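Local coordinates for 3-Hydroxyacyl-CoA dehydrogenase (Ralstonia eutropha H16, PDB 4PZD), which probably oxidises (3S)-3-hydroxyacyl-CoA to 3-oxoacyl-CoA with NAD+ as the hydride acceptor, as other 3-hydroxyacyl-CoA dehydrogenases do, at residues R4-V9 with V25-V30; A115-S120 with M139-P144. All coordinates share one frame; numbering follows the deposited sequence.

Both contacts are pairs of neighbouring parallel strands in the same Rossmann-type sheet, and strand 85-88 lies between the two pairs. Their centres are about 17 Å apart and their nearest atoms about 7 Å, so they do not touch; the NAD molecule spans the distance between them. Contact 1 belongs to the first beta-alpha-beta unit: Val9, at the end of its inner strand, touches the adenine end of NAD, and the Ile8 side chain comes about 4 Å, nearest atoms, from Gly15 in the first turn of helix 13-23, part of the predicted NAD-binding glycine motif. Contact 2 lies at the nicotinamide end, where Ser119, His140 and Asn143 gather beside the ring that would take up the hydride.

Contact 1: residues R4-V9 with V25-V30; sequences RTVGIV and VGLNVV
Ile8 and Val29 meet on the side of the strand pair that faces helix 13-23. The CB of Ile8 starts 4.0 Å from the backbone O of Val30. With CG1 turned anti to its own carbonyl carbon (chi1 -61°), the chain crosses toward the next strand: CG1 comes within 3.8 Å of Val29 CG1, and the terminal CD1 lies 3.6 Å from the same methyl. Ile18 and Ala19 of the helix cover Ile8, while Ala19 and Cys22 pack on Val29. Beta-branched residues suit this place, being at ease in an extended chain and filling a buried helix-sheet interface.

Strands 5-9 and 28-30 run parallel, as the first beta-alpha-beta crossover of a Rossmann fold requires. Asn28 N donates to Arg4 O at 3.0 Å, and Asn28 O accepts from Val6 N. Two residues on, Val30 N reaches Val6 O at 3.2 Å, and Val30 O receives Ile8 N at 2.9 Å. Just ahead of strand 28-32, Gly26 closes helix 13-23 in a Schellman motif, its positive phi easily adopted without a side chain. On the side of Thr5 and Asn28, the Thr5 methyl CG2 rests 3.4 Å from Asn28 O. Four backbone bonds thus pair the strands, and the contacts with helix 13-23 described here are apolar, so the join depends on burial and shape.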
ATOM      1  N   ARG A   4     -14.457 -22.138 -25.921  1.00 93.79           N
ATOM      2  CA  ARG A   4     -15.822 -22.190 -25.373  1.00 94.97           C
ATOM      3  C   ARG A   4     -15.980 -23.172 -24.206  1.00 89.20           C
ATOM      4  O   ARG A   4     -16.973 -23.090 -23.484  1.00 89.66           O
ATOM      5  CB  ARG A   4     -16.851 -22.498 -26.474  1.00106.37           C
ATOM      6  CG  ARG A   4     -18.267 -21.973 -26.184  1.00112.27           C
ATOM      7  CD  ARG A   4     -19.167 -21.955 -27.426  1.00113.27           C
ATOM      8  NE  ARG A   4     -19.828 -23.245 -27.694  1.00111.96           N
ATOM      9  CZ  ARG A   4     -21.053 -23.601 -27.282  1.00104.02           C
ATOM     10  NH1 ARG A   4     -21.811 -22.780 -26.561  1.00 98.89           N
ATOM     11  NH2 ARG A   4     -21.531 -24.801 -27.591  1.00 96.65           N
ATOM     12  N   THR A   5     -15.005 -24.065 -24.003  1.00 86.18           N
ATOM     13  CA  THR A   5     -15.046 -25.052 -22.903  1.00 86.91           C
ATOM     14  C   THR A   5     -13.765 -25.130 -22.049  1.00 80.71           C
ATOM     15  O   THR A   5     -12.725 -25.571 -22.545  1.00 66.06           O
ATOM     16  CB  THR A   5     -15.301 -26.460 -23.447  1.00 94.60           C
ATOM     17  OG1 THR A   5     -16.335 -26.403 -24.434  1.00108.25           O
ATOM     18  CG2 THR A   5     -15.701 -27.420 -22.307  1.00 93.34           C
ATOM     19  N   VAL A   6     -13.874 -24.761 -20.763  1.00 78.08           N
ATOM     20  CA  VAL A   6     -12.726 -24.650 -19.838  1.00 79.16           C
ATOM     21  C   VAL A   6     -12.612 -25.800 -18.832  1.00 79.98           C
ATOM     22  O   VAL A   6     -13.445 -25.931 -17.923  1.00 73.08           O
ATOM     23  CB  VAL A   6     -12.814 -23.356 -18.998  1.00 81.14           C
ATOM     24  CG1 VAL A   6     -11.724 -23.316 -17.924  1.00 80.70           C
ATOM     25  CG2 VAL A   6     -12.754 -22.131 -19.897  1.00 82.34           C
ATOM     26  N   GLY A   7     -11.553 -26.595 -18.968  1.00 77.83           N
ATOM     27  CA  GLY A   7     -11.204 -27.609 -17.970  1.00 76.13           C
ATOM     28  C   GLY A   7     -10.805 -26.982 -16.630  1.00 78.67           C
ATOM     29  O   GLY A   7     -10.087 -25.980 -16.587  1.00 67.54           O
ATOM     30  N   ILE A   8     -11.299 -27.549 -15.533  1.00 78.52           N
ATOM     31  CA  ILE A   8     -10.848 -27.151 -14.212  1.00 79.50           C
ATOM     32  C   ILE A   8     -10.559 -28.366 -13.350  1.00 81.40           C
ATOM     33  O   ILE A   8     -11.449 -29.193 -13.120  1.00 81.92           O
ATOM     34  CB  ILE A   8     -11.879 -26.291 -13.488  1.00 79.14           C
ATOM     35  CG1 ILE A   8     -12.127 -25.014 -14.285  1.00 78.69           C
ATOM     36  CG2 ILE A   8     -11.370 -25.955 -12.088  1.00 85.23           C
ATOM     37  CD1 ILE A   8     -12.892 -23.950 -13.525  1.00 77.10           C
ATOM     38  N   VAL A   9      -9.322 -28.459 -12.865  1.00 73.92           N
ATOM     39  CA  VAL A   9      -8.985 -29.472 -11.890  1.00 72.10           C
ATOM     40  C   VAL A   9      -8.887 -28.843 -10.517  1.00 71.46           C
ATOM     41  O   VAL A   9      -8.070 -27.965 -10.280  1.00 74.28           O
ATOM     42  CB  VAL A   9      -7.715 -30.246 -12.251  1.00 70.11           C
ATOM     43  CG1 VAL A   9      -7.304 -31.165 -11.107  1.00 72.60           C
ATOM     44  CG2 VAL A   9      -7.959 -31.068 -13.507  1.00 67.26           C
ATOM     45  N   VAL A  25     -20.658 -16.151 -17.709  1.00 78.49           N
ATOM     46  CA  VAL A  25     -20.273 -15.538 -18.969  1.00 80.16           C
ATOM     47  C   VAL A  25     -20.731 -16.470 -20.091  1.00 82.91           C
ATOM     48  O   VAL A  25     -20.543 -16.193 -21.282  1.00 90.13           O
ATOM     49  CB  VAL A  25     -18.732 -15.244 -18.956  1.00 80.44           C
ATOM     50  CG1 VAL A  25     -18.026 -15.624 -20.249  1.00 81.12           C
ATOM     51  CG2 VAL A  25     -18.461 -13.782 -18.616  1.00 76.00           C
ATOM     52  N   GLY A  26     -21.367 -17.570 -19.711  1.00 80.07           N
ATOM     53  CA  GLY A  26     -21.787 -18.577 -20.671  1.00 84.12           C
ATOM     54  C   GLY A  26     -20.660 -19.399 -21.269  1.00 89.49           C
ATOM     55  O   GLY A  26     -20.700 -19.739 -22.446  1.00 92.13           O
ATOM     56  N   LEU A  27     -19.647 -19.728 -20.469  1.00 98.23           N
ATOM     57  CA  LEU A  27     -18.624 -20.685 -20.899  1.00 93.89           C
ATOM     58  C   LEU A  27     -18.926 -22.016 -20.231  1.00 94.41           C
ATOM     59  O   LEU A  27     -19.423 -22.057 -19.086  1.00 77.95           O
ATOM     60  CB  LEU A  27     -17.219 -20.224 -20.520  1.00 94.22           C
ATOM     61  CG  LEU A  27     -16.516 -19.173 -21.381  1.00 97.06           C
ATOM     62  CD1 LEU A  27     -15.295 -18.649 -20.635  1.00 94.84           C
ATOM     63  CD2 LEU A  27     -16.110 -19.732 -22.734  1.00 97.16           C
ATOM     64  N   ASN A  28     -18.611 -23.092 -20.952  1.00 93.37           N
ATOM     65  CA  ASN A  28     -18.829 -24.458 -20.478  1.00 95.43           C
ATOM     66  C   ASN A  28     -17.665 -24.895 -19.610  1.00 92.70           C
ATOM     67  O   ASN A  28     -16.524 -24.950 -20.077  1.00 90.76           O
ATOM     68  CB  ASN A  28     -18.956 -25.428 -21.661  1.00104.49           C
ATOM     69  CG  ASN A  28     -19.923 -24.934 -22.734  1.00108.11           C
ATOM     70  OD1 ASN A  28     -19.497 -24.380 -23.761  1.00100.04           O
ATOM     71  ND2 ASN A  28     -21.230 -25.133 -22.504  1.00100.72           N
ATOM     72  N   VAL A  29     -17.939 -25.188 -18.344  1.00 88.65           N
ATOM     73  CA  VAL A  29     -16.894 -25.635 -17.438  1.00 81.66           C
ATOM     74  C   VAL A  29     -17.032 -27.107 -17.157  1.00 75.78           C
ATOM     75  O   VAL A  29     -18.118 -27.565 -16.854  1.00 86.05           O
ATOM     76  CB  VAL A  29     -16.955 -24.946 -16.070  1.00 82.79           C
ATOM     77  CG1 VAL A  29     -15.751 -25.376 -15.234  1.00 88.29           C
ATOM     78  CG2 VAL A  29     -17.008 -23.434 -16.213  1.00 76.23           C
ATOM     79  N   VAL A  30     -15.920 -27.825 -17.234  1.00 76.58           N
ATOM     80  CA  VAL A  30     -15.828 -29.219 -16.806  1.00 79.04           C
ATOM     81  C   VAL A  30     -14.971 -29.251 -15.537  1.00 79.40           C
ATOM     82  O   VAL A  30     -13.736 -29.191 -15.592  1.00 78.23           O
ATOM     83  CB  VAL A  30     -15.216 -30.113 -17.914  1.00 79.61           C
ATOM     84  CG1 VAL A  30     -14.850 -31.499 -17.395  1.00 81.17           C
ATOM     85  CG2 VAL A  30     -16.179 -30.233 -19.078  1.00 80.15           C
TER

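Contact 2: residues A115-S120 with M139-P144. With NAD (nicotinamide-adenine-dinucleotide), chain J.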
ATOM      1  N   ALA A 115      -2.891 -24.526 -17.804  1.00 60.66           N
ATOM      2  CA  ALA A 115      -2.536 -23.472 -16.880  1.00 59.65           C
ATOM      3  C   ALA A 115      -2.469 -24.053 -15.487  1.00 63.91           C
ATOM      4  O   ALA A 115      -2.922 -25.173 -15.244  1.00 68.24           O
ATOM      5  CB  ALA A 115      -3.559 -22.354 -16.923  1.00 57.36           C
ATOM      6  N   SER A 116      -1.877 -23.277 -14.585  1.00 68.74           N
ATOM      7  CA  SER A 116      -1.794 -23.617 -13.168  1.00 68.77           C
ATOM      8  C   SER A 116      -1.936 -22.357 -12.347  1.00 61.58           C
ATOM      9  O   SER A 116      -1.192 -21.404 -12.531  1.00 67.00           O
ATOM     10  CB  SER A 116      -0.463 -24.310 -12.843  1.00 69.76           C
ATOM     11  OG  SER A 116      -0.596 -25.236 -11.775  1.00 69.53           O
ATOM     12  N   ASN A 117      -2.934 -22.346 -11.483  1.00 59.27           N
ATOM     13  CA  ASN A 117      -3.076 -21.311 -10.485  1.00 63.36           C
ATOM     14  C   ASN A 117      -2.036 -21.549  -9.374  1.00 66.01           C
ATOM     15  O   ASN A 117      -1.838 -22.680  -8.918  1.00 63.91           O
ATOM     16  CB  ASN A 117      -4.484 -21.369  -9.904  1.00 66.80           C
ATOM     17  CG  ASN A 117      -4.816 -20.177  -9.052  1.00 67.12           C
ATOM     18  OD1 ASN A 117      -4.912 -20.269  -7.834  1.00 71.27           O
ATOM     19  ND2 ASN A 117      -5.025 -19.054  -9.688  1.00 71.58           N
ATOM     20  N   THR A 118      -1.384 -20.481  -8.941  1.00 61.42           N
ATOM     21  CA  THR A 118      -0.329 -20.571  -7.947  1.00 60.38           C
ATOM     22  C   THR A 118       0.092 -19.147  -7.558  1.00 64.55           C
ATOM     23  O   THR A 118       0.113 -18.243  -8.401  1.00 66.18           O
ATOM     24  CB  THR A 118       0.894 -21.375  -8.473  1.00 59.65           C
ATOM     25  OG1 THR A 118       1.874 -21.526  -7.435  1.00 57.59           O
ATOM     26  CG2 THR A 118       1.535 -20.704  -9.687  1.00 57.25           C
ATOM     27  N   SER A 119       0.405 -18.960  -6.277  1.00 64.20           N
ATOM     28  CA  SER A 119       0.930 -17.695  -5.757  1.00 62.45           C
ATOM     29  C   SER A 119       2.460 -17.663  -5.750  1.00 61.14           C
ATOM     30  O   SER A 119       3.039 -16.584  -5.866  1.00 66.85           O
ATOM     31  CB  SER A 119       0.428 -17.455  -4.332  1.00 59.67           C
ATOM     32  OG  SER A 119      -0.860 -18.007  -4.177  1.00 55.21           O
ATOM     33  N   SER A 120       3.097 -18.832  -5.661  1.00 58.27           N
ATOM     34  CA  SER A 120       4.518 -18.924  -5.305  1.00 62.90           C
ATOM     35  C   SER A 120       5.354 -19.852  -6.168  1.00 60.69           C
ATOM     36  O   SER A 120       6.553 -19.698  -6.230  1.00 66.83           O
ATOM     37  CB  SER A 120       4.655 -19.399  -3.833  1.00 67.74           C
ATOM     38  OG  SER A 120       3.980 -20.639  -3.573  1.00 65.97           O
ATOM     39  N   MET A 139      -1.504 -18.826 -14.020  1.00 59.35           N
ATOM     40  CA  MET A 139      -2.496 -17.876 -13.617  1.00 62.81           C
ATOM     41  C   MET A 139      -2.405 -17.730 -12.109  1.00 66.52           C
ATOM     42  O   MET A 139      -1.911 -18.613 -11.410  1.00 78.43           O
ATOM     43  CB  MET A 139      -3.860 -18.350 -14.070  1.00 66.41           C
ATOM     44  CG  MET A 139      -3.879 -18.558 -15.575  1.00 71.41           C
ATOM     45  SD  MET A 139      -5.424 -19.188 -16.239  1.00 81.14           S
ATOM     46  CE  MET A 139      -6.356 -17.683 -16.523  1.00 73.70           C
ATOM     47  N   HIS A 140      -2.824 -16.581 -11.620  1.00 61.08           N
ATOM     48  CA  HIS A 140      -3.000 -16.374 -10.213  1.00 64.58           C
ATOM     49  C   HIS A 140      -4.288 -15.527 -10.120  1.00 65.47           C
ATOM     50  O   HIS A 140      -4.332 -14.385 -10.587  1.00 62.22           O
ATOM     51  CB  HIS A 140      -1.719 -15.742  -9.644  1.00 67.72           C
ATOM     52  CG  HIS A 140      -1.845 -15.186  -8.256  1.00 72.07           C
ATOM     53  ND1 HIS A 140      -2.425 -15.874  -7.211  1.00 78.99           N
ATOM     54  CD2 HIS A 140      -1.441 -14.002  -7.742  1.00 67.86           C
ATOM     55  CE1 HIS A 140      -2.400 -15.124  -6.123  1.00 73.82           C
ATOM     56  NE2 HIS A 140      -1.799 -13.987  -6.418  1.00 71.36           N
ATOM     57  N   PHE A 141      -5.343 -16.125  -9.564  1.00 63.35           N
ATOM     58  CA  PHE A 141      -6.647 -15.458  -9.402  1.00 69.38           C
ATOM     59  C   PHE A 141      -6.715 -14.915  -7.986  1.00 70.22           C
ATOM     60  O   PHE A 141      -5.917 -15.331  -7.126  1.00 87.14           O
ATOM     61  CB  PHE A 141      -7.819 -16.414  -9.624  1.00 68.02           C
ATOM     62  CG  PHE A 141      -8.055 -16.787 -11.070  1.00 67.73           C
ATOM     63  CD1 PHE A 141      -8.862 -15.993 -11.886  1.00 62.43           C
ATOM     64  CD2 PHE A 141      -7.502 -17.947 -11.607  1.00 66.19           C
ATOM     65  CE1 PHE A 141      -9.099 -16.333 -13.206  1.00 60.95           C
ATOM     66  CE2 PHE A 141      -7.734 -18.293 -12.934  1.00 72.60           C
ATOM     67  CZ  PHE A 141      -8.535 -17.487 -13.735  1.00 68.41           C
ATOM     68  N   PHE A 142      -7.647 -13.999  -7.728  1.00 67.03           N
ATOM     69  CA  PHE A 142      -7.718 -13.380  -6.402  1.00 73.05           C
ATOM     70  C   PHE A 142      -8.908 -13.757  -5.530  1.00 78.19           C
ATOM     71  O   PHE A 142     -10.006 -13.978  -6.011  1.00 71.61           O
ATOM     72  CB  PHE A 142      -7.476 -11.889  -6.509  1.00 75.60           C
ATOM     73  CG  PHE A 142      -6.035 -11.576  -6.749  1.00 79.98           C
ATOM     74  CD1 PHE A 142      -5.167 -11.403  -5.684  1.00 75.91           C
ATOM     75  CD2 PHE A 142      -5.525 -11.570  -8.029  1.00 74.79           C
ATOM     76  CE1 PHE A 142      -3.839 -11.138  -5.900  1.00 73.91           C
ATOM     77  CE2 PHE A 142      -4.191 -11.329  -8.248  1.00 72.54           C
ATOM     78  CZ  PHE A 142      -3.348 -11.104  -7.183  1.00 69.45           C
ATOM     79  N   ASN A 143      -8.652 -13.744  -4.228  1.00 89.30           N
ATOM     80  CA  ASN A 143      -9.041 -14.838  -3.349  1.00 99.89           C
ATOM     81  C   ASN A 143     -10.523 -15.053  -3.121  1.00 99.05           C
ATOM     82  O   ASN A 143     -10.910 -16.144  -2.664  1.00 99.02           O
ATOM     83  CB  ASN A 143      -8.279 -14.741  -2.017  1.00119.85           C
ATOM     84  CG  ASN A 143      -6.797 -15.132  -2.147  1.00127.14           C
ATOM     85  OD1 ASN A 143      -6.077 -14.699  -3.065  1.00110.74           O
ATOM     86  ND2 ASN A 143      -6.338 -15.957  -1.210  1.00133.85           N
ATOM     87  N   PRO A 144     -11.345 -14.006  -3.378  1.00 86.58           N
ATOM     88  CA  PRO A 144     -12.798 -14.136  -3.678  1.00 78.48           C
ATOM     89  C   PRO A 144     -13.050 -13.927  -5.178  1.00 78.21           C
ATOM     90  O   PRO A 144     -13.273 -12.805  -5.640  1.00 80.18           O
ATOM     91  CB  PRO A 144     -13.453 -13.045  -2.812  1.00 77.03           C
ATOM     92  CG  PRO A 144     -12.311 -12.290  -2.160  1.00 81.68           C
ATOM     93  CD  PRO A 144     -11.023 -12.673  -2.853  1.00 79.24           C
TER
HETATM   94  PA  NAD J 301      -9.425 -25.596  -1.007  1.00120.36           P
HETATM   95  O1A NAD J 301      -8.926 -26.181   0.292  1.00114.06           O
HETATM   96  O2A NAD J 301     -10.601 -24.646  -0.969  1.00115.02           O
HETATM   97  O5B NAD J 301      -9.794 -26.839  -1.969  1.00121.50           O
HETATM   98  C5B NAD J 301      -8.804 -27.594  -2.675  1.00120.32           C
HETATM   99  C4B NAD J 301      -9.497 -28.535  -3.657  1.00117.79           C
HETATM  100  O4B NAD J 301      -8.529 -29.166  -4.514  1.00111.84           O
HETATM  101  C3B NAD J 301     -10.287 -29.633  -2.925  1.00117.04           C
HETATM  102  O3B NAD J 301     -11.683 -29.661  -3.302  1.00101.36           O
HETATM  103  C2B NAD J 301      -9.543 -30.914  -3.288  1.00115.94           C
HETATM  104  O2B NAD J 301     -10.385 -32.081  -3.350  1.00112.62           O
HETATM  105  C1B NAD J 301      -8.885 -30.559  -4.628  1.00109.94           C
HETATM  106  N9A NAD J 301      -7.786 -31.532  -4.961  1.00 92.76           N
HETATM  107  C8A NAD J 301      -6.734 -31.922  -4.191  1.00 85.74           C
HETATM  108  N7A NAD J 301      -5.986 -32.856  -4.851  1.00 77.63           N
HETATM  109  C5A NAD J 301      -6.556 -33.082  -6.053  1.00 73.94           C
HETATM  110  C6A NAD J 301      -6.283 -33.941  -7.250  1.00 82.63           C
HETATM  111  N6A NAD J 301      -5.199 -34.775  -7.278  1.00 78.41           N
HETATM  112  N1A NAD J 301      -7.149 -33.867  -8.312  1.00 78.93           N
HETATM  113  C2A NAD J 301      -8.227 -33.044  -8.289  1.00 80.40           C
HETATM  114  N3A NAD J 301      -8.518 -32.238  -7.233  1.00 73.95           N
HETATM  115  C4A NAD J 301      -7.742 -32.212  -6.115  1.00 76.84           C
HETATM  116  O3  NAD J 301      -8.165 -24.921  -1.770  1.00121.18           O
HETATM  117  PN  NAD J 301      -8.200 -23.662  -2.789  1.00114.15           P
HETATM  118  O1N NAD J 301      -8.373 -22.396  -1.978  1.00114.14           O
HETATM  119  O2N NAD J 301      -9.148 -23.959  -3.934  1.00108.97           O
HETATM  120  O5D NAD J 301      -6.668 -23.668  -3.321  1.00115.36           O
HETATM  121  C5D NAD J 301      -6.294 -24.243  -4.568  1.00127.40           C
HETATM  122  C4D NAD J 301      -4.935 -23.726  -5.038  1.00140.18           C
HETATM  123  O4D NAD J 301      -5.022 -22.421  -5.630  1.00151.75           O
HETATM  124  C3D NAD J 301      -3.909 -23.560  -3.938  1.00148.05           C
HETATM  125  O3D NAD J 301      -3.285 -24.790  -3.603  1.00160.98           O
HETATM  126  C2D NAD J 301      -2.965 -22.569  -4.573  1.00149.87           C
HETATM  127  O2D NAD J 301      -2.124 -23.244  -5.512  1.00151.56           O
HETATM  128  C1D NAD J 301      -3.850 -21.631  -5.346  1.00158.13           C
HETATM  129  N1N NAD J 301      -4.106 -20.379  -4.577  1.00161.75           N
HETATM  130  C2N NAD J 301      -4.748 -20.414  -3.386  1.00162.16           C
HETATM  131  C3N NAD J 301      -5.009 -19.257  -2.643  1.00154.12           C
HETATM  132  C7N NAD J 301      -5.746 -19.384  -1.325  1.00136.05           C
HETATM  133  O7N NAD J 301      -5.299 -18.861  -0.321  1.00126.88           O
HETATM  134  N7N NAD J 301      -6.890 -20.071  -1.267  1.00123.64           N
HETATM  135  C4N NAD J 301      -4.585 -18.023  -3.154  1.00150.67           C
HETATM  136  C5N NAD J 301      -3.929 -17.995  -4.379  1.00146.00           C
HETATM  137  C6N NAD J 301      -3.694 -19.187  -5.071  1.00152.79           C
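His140 and Ser119 meet beside the nicotinamide of NAD. Ser119 CA sits 4.1 Å above one face of the imidazole, offset toward its rim, while NAD C5N lies at the ring edge, in its plane and 3.7 Å from His140 CE1. Small Ser119 can come close to both rings, its OG being 3.1 Å from NAD C5N. Asn143 approaches the carboxamide, with ND2 3.2 Å from NAD O7N. With CG anti to the backbone N (chi1 167°), the His140 ring reaches the nicotinamide. Its CB passes 3.3 Å from Thr118 O. Glu152 touches this histidine from strand 150-155, consistent with the catalytic His-Glu pair of the family.

These residues lie at the C-terminal ends of strands 113-117 and 136-141, adjacent parallel strands of the Rossmann sheet, where such folds place their cofactor. Met139 N bonds to Ser116 O at 3.0 Å and Thr118 N to Met139 O at 3.1 Å, fixing the register one residue before His140. The Asn117 amide lies at the edge of the Phe141 ring, the planes 29° apart. Farther out, Glu92 accepts from Ser119 N, pairs with the hydroxyls of Thr118 and Ser120, and is itself hydrogen-bonded to NAD; Lys97 NZ holds Asn117 O.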